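PDB 4LDA: TadZ, which probably takes part in pilus assembly as a putative ATPase, represented here by its N-terminal CheY-like receiver domain. Local coordinates for residues M2-T10 with L23-G33. Residues are numbered along the deposited sequence; the frame is centred on the assembly and turned at random. Where two conformers were deposited one is given.
Sequences MNQNFVALT and LASAGQVVPAG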
loop_
_atom_site.group_PDB
_atom_site.type_symbol
_atom_site.label_atom_id
_atom_site.label_comp_id
_atom_site.label_asym_id
_atom_site.label_seq_id
_atom_site.Cartn_x
_atom_site.Cartn_y
_atom_site.Cartn_z
HETATM N N MSE A 2 14.119 -10.934 2.211
HETATM C CA MSE A 2 13.401 -11.878 3.062
HETATM C C MSE A 2 12.586 -11.126 4.124
HETATM O O MSE A 2 11.647 -11.726 4.658
HETATM C CB MSE A 2 14.332 -12.933 3.740
HETATM C CG MSE A 2 15.379 -12.346 4.680
HETATM SE SE MSE A 2 16.140 -13.521 6.051
HETATM C CE MSE A 2 17.717 -12.439 6.446
ATOM N N ASN A 3 12.925 -9.832 4.456
ATOM C CA ASN A 3 12.139 -9.185 5.531
ATOM C C ASN A 3 12.019 -7.679 5.323
ATOM O O ASN A 3 12.998 -6.985 5.087
ATOM C CB ASN A 3 12.750 -9.451 6.933
ATOM C CG ASN A 3 11.961 -8.892 8.107
ATOM O OD1 ASN A 3 12.289 -7.838 8.674
ATOM N ND2 ASN A 3 10.926 -9.607 8.521
ATOM N N GLN A 4 10.804 -7.176 5.479
ATOM C CA GLN A 4 10.461 -5.771 5.313
ATOM C C GLN A 4 9.409 -5.336 6.274
ATOM O O GLN A 4 8.650 -6.159 6.775
ATOM C CB GLN A 4 9.901 -5.541 3.891
ATOM C CG GLN A 4 10.828 -5.770 2.720
ATOM C CD GLN A 4 10.030 -5.981 1.459
ATOM O OE1 GLN A 4 9.834 -7.124 1.000
ATOM N NE2 GLN A 4 9.507 -4.891 0.917
ATOM N N ASN A 5 9.267 -4.025 6.413
ATOM C CA ASN A 5 8.131 -3.419 7.084
ATOM C C ASN A 5 7.233 -2.844 6.018
ATOM O O ASN A 5 7.734 -2.258 5.057
ATOM C CB ASN A 5 8.536 -2.362 8.116
ATOM C CG ASN A 5 9.126 -2.908 9.383
ATOM O OD1 ASN A 5 8.717 -3.973 9.886
ATOM N ND2 ASN A 5 10.048 -2.146 9.970
ATOM N N PHE A 6 5.927 -3.101 6.125
ATOM C CA PHE A 6 4.900 -2.567 5.227
ATOM C C PHE A 6 3.986 -1.689 6.041
ATOM O O PHE A 6 3.759 -1.999 7.216
ATOM C CB PHE A 6 4.110 -3.680 4.524
ATOM C CG PHE A 6 4.915 -4.848 4.006
ATOM C CD1 PHE A 6 5.545 -4.788 2.773
ATOM C CD2 PHE A 6 4.997 -6.030 4.727
ATOM C CE1 PHE A 6 6.283 -5.867 2.297
ATOM C CE2 PHE A 6 5.724 -7.118 4.236
ATOM C CZ PHE A 6 6.356 -7.029 3.024
ATOM N N VAL A 7 3.479 -0.591 5.456
ATOM C CA VAL A 7 2.559 0.310 6.151
ATOM C C VAL A 7 1.190 0.134 5.498
ATOM O O VAL A 7 1.115 -0.028 4.290
ATOM C CB VAL A 7 3.065 1.779 6.169
ATOM C CG1 VAL A 7 2.046 2.723 6.787
ATOM C CG2 VAL A 7 4.368 1.864 6.947
ATOM N N ALA A 8 0.121 0.104 6.311
ATOM C CA ALA A 8 -1.228 -0.099 5.810
ATOM C C ALA A 8 -2.228 0.924 6.339
ATOM O O ALA A 8 -2.393 1.089 7.549
ATOM C CB ALA A 8 -1.708 -1.487 6.180
ATOM N N LEU A 9 -2.911 1.590 5.397
ATOM C CA LEU A 9 -4.029 2.495 5.621
ATOM C C LEU A 9 -5.260 1.724 5.226
ATOM O O LEU A 9 -5.570 1.627 4.041
ATOM C CB LEU A 9 -3.877 3.810 4.839
ATOM C CG LEU A 9 -2.686 4.667 5.132
ATOM C CD1 LEU A 9 -2.484 5.680 4.023
ATOM C CD2 LEU A 9 -2.861 5.350 6.478
ATOM N N THR A 10 -5.864 1.038 6.187
ATOM C CA THR A 10 -7.018 0.173 5.968
ATOM C C THR A 10 -8.276 0.899 6.379
ATOM O O THR A 10 -8.212 1.790 7.242
ATOM C CB THR A 10 -6.837 -1.138 6.749
ATOM O OG1 THR A 10 -6.589 -0.841 8.132
ATOM C CG2 THR A 10 -5.701 -1.991 6.191
ATOM N N LEU A 23 1.245 -11.719 4.470
ATOM C CA LEU A 23 2.621 -11.264 4.301
ATOM C C LEU A 23 3.540 -11.618 5.456
ATOM O O LEU A 23 4.681 -11.155 5.464
ATOM C CB LEU A 23 2.628 -9.731 4.107
ATOM C CG LEU A 23 1.987 -9.228 2.795
ATOM C CD1 LEU A 23 1.874 -7.714 2.773
ATOM C CD2 LEU A 23 2.741 -9.717 1.631
ATOM N N ALA A 24 3.099 -12.488 6.369
ATOM C CA ALA A 24 3.831 -12.896 7.561
ATOM C C ALA A 24 5.264 -13.423 7.247
ATOM O O ALA A 24 6.208 -13.130 7.989
ATOM C CB ALA A 24 3.038 -13.952 8.307
ATOM N N SER A 25 5.418 -14.183 6.173
ATOM C CA SER A 25 6.708 -14.736 5.704
ATOM C C SER A 25 7.636 -13.639 5.111
ATOM O O SER A 25 8.843 -13.773 5.185
ATOM C CB SER A 25 6.469 -15.819 4.649
ATOM O OG SER A 25 5.660 -15.340 3.578
ATOM N N ALA A 26 7.068 -12.563 4.553
ATOM C CA ALA A 26 7.802 -11.471 3.916
ATOM C C ALA A 26 8.214 -10.359 4.890
ATOM O O ALA A 26 9.183 -9.652 4.648
ATOM C CB ALA A 26 6.957 -10.871 2.814
ATOM N N GLY A 27 7.463 -10.172 5.944
ATOM C CA GLY A 27 7.773 -9.121 6.900
ATOM C C GLY A 27 6.631 -8.782 7.816
ATOM O O GLY A 27 5.801 -9.639 8.112
ATOM N N GLN A 28 6.582 -7.513 8.264
ATOM C CA GLN A 28 5.613 -6.977 9.247
ATOM C C GLN A 28 4.724 -5.895 8.656
ATOM O O GLN A 28 5.223 -5.028 7.962
ATOM C CB GLN A 28 6.369 -6.396 10.447
ATOM C CG GLN A 28 7.254 -7.406 11.164
ATOM C CD GLN A 28 8.525 -7.753 10.433
ATOM O OE1 GLN A 28 8.898 -8.917 10.325
ATOM N NE2 GLN A 28 9.192 -6.765 9.870
ATOM N N VAL A 29 3.418 -5.941 8.938
ATOM C CA VAL A 29 2.468 -4.950 8.432
ATOM C C VAL A 29 2.134 -4.036 9.611
ATOM O O VAL A 29 1.502 -4.452 10.582
ATOM C CB VAL A 29 1.210 -5.557 7.734
ATOM C CG1 VAL A 29 0.305 -4.462 7.172
ATOM C CG2 VAL A 29 1.607 -6.536 6.618
ATOM N N VAL A 30 2.664 -2.818 9.549
ATOM C CA VAL A 30 2.494 -1.750 10.522
ATOM C C VAL A 30 1.226 -0.978 10.163
ATOM O O VAL A 30 1.134 -0.463 9.036
ATOM C CB VAL A 30 3.755 -0.828 10.552
ATOM C CG1 VAL A 30 3.552 0.387 11.449
ATOM C CG2 VAL A 30 5.006 -1.596 10.954
ATOM N N PRO A 31 0.226 -0.903 11.071
ATOM C CA PRO A 31 -0.966 -0.086 10.768
ATOM C C PRO A 31 -0.634 1.401 10.892
ATOM O O PRO A 31 0.238 1.764 11.674
ATOM C CB PRO A 31 -1.973 -0.537 11.829
ATOM C CG PRO A 31 -1.126 -0.945 13.000
ATOM C CD PRO A 31 0.183 -1.444 12.452
ATOM N N ALA A 32 -1.286 2.252 10.122
ATOM C CA ALA A 32 -1.007 3.684 10.222
ATOM C C ALA A 32 -2.224 4.445 10.734
ATOM O O ALA A 32 -2.126 5.626 11.081
ATOM C CB ALA A 32 -0.577 4.219 8.879
ATOM N N GLY A 33 -3.353 3.739 10.805
ATOM C CA GLY A 33 -4.629 4.261 11.277
ATOM C C GLY A 33 -5.087 5.517 10.564
ATOM O O GLY A 33 -5.124 5.580 9.331
HETATM O O HOH W 1 -5.910 2.855 8.718
#
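Gln28 grips Asn3, just before strand 4-9, and Asn5 on it through its terminal amide, a group able to donate and accept at once. Asn3 ND2 donates to Gln28 OE1 at 2.8 Å, in the carbonyl plane and on a lone pair, while Gln28 NE2 gives an equally short bond to Asn5 OD1, arriving from above that carbonyl's plane with the two amides almost perpendicular (83°). A bend at chi2 (75°) folds the glutamine back over the strand pair. Asn5 ND2 is bonded in turn to Thr47 O. Between the parallel backbones, Phe6 N donates to Gln28 O and Phe6 O accepts from Val30 N (2.7 Å); Ala8 N donates to Val30 O and Ala8 O accepts from Ala32 N. These strands, linked by helix 13-22, form the first beta-alpha-beta unit of the CheY-like fold, with 27-31 at the sheet's edge. On the other face lies the Phe6 ring, with Leu23 CD1 over one side (4.2 Å from the centroid) and Ala26 CB at its edge. Gly27, having no CB, lets Gln4 O come within 3.1 Å of its CA. Back on the face of Gln28 and Val7, the small Ala32 CB packs against Leu9 CD2 (3.5 Å) and Val7 CG1, and against Leu40 and Leu43 of helix 37-47.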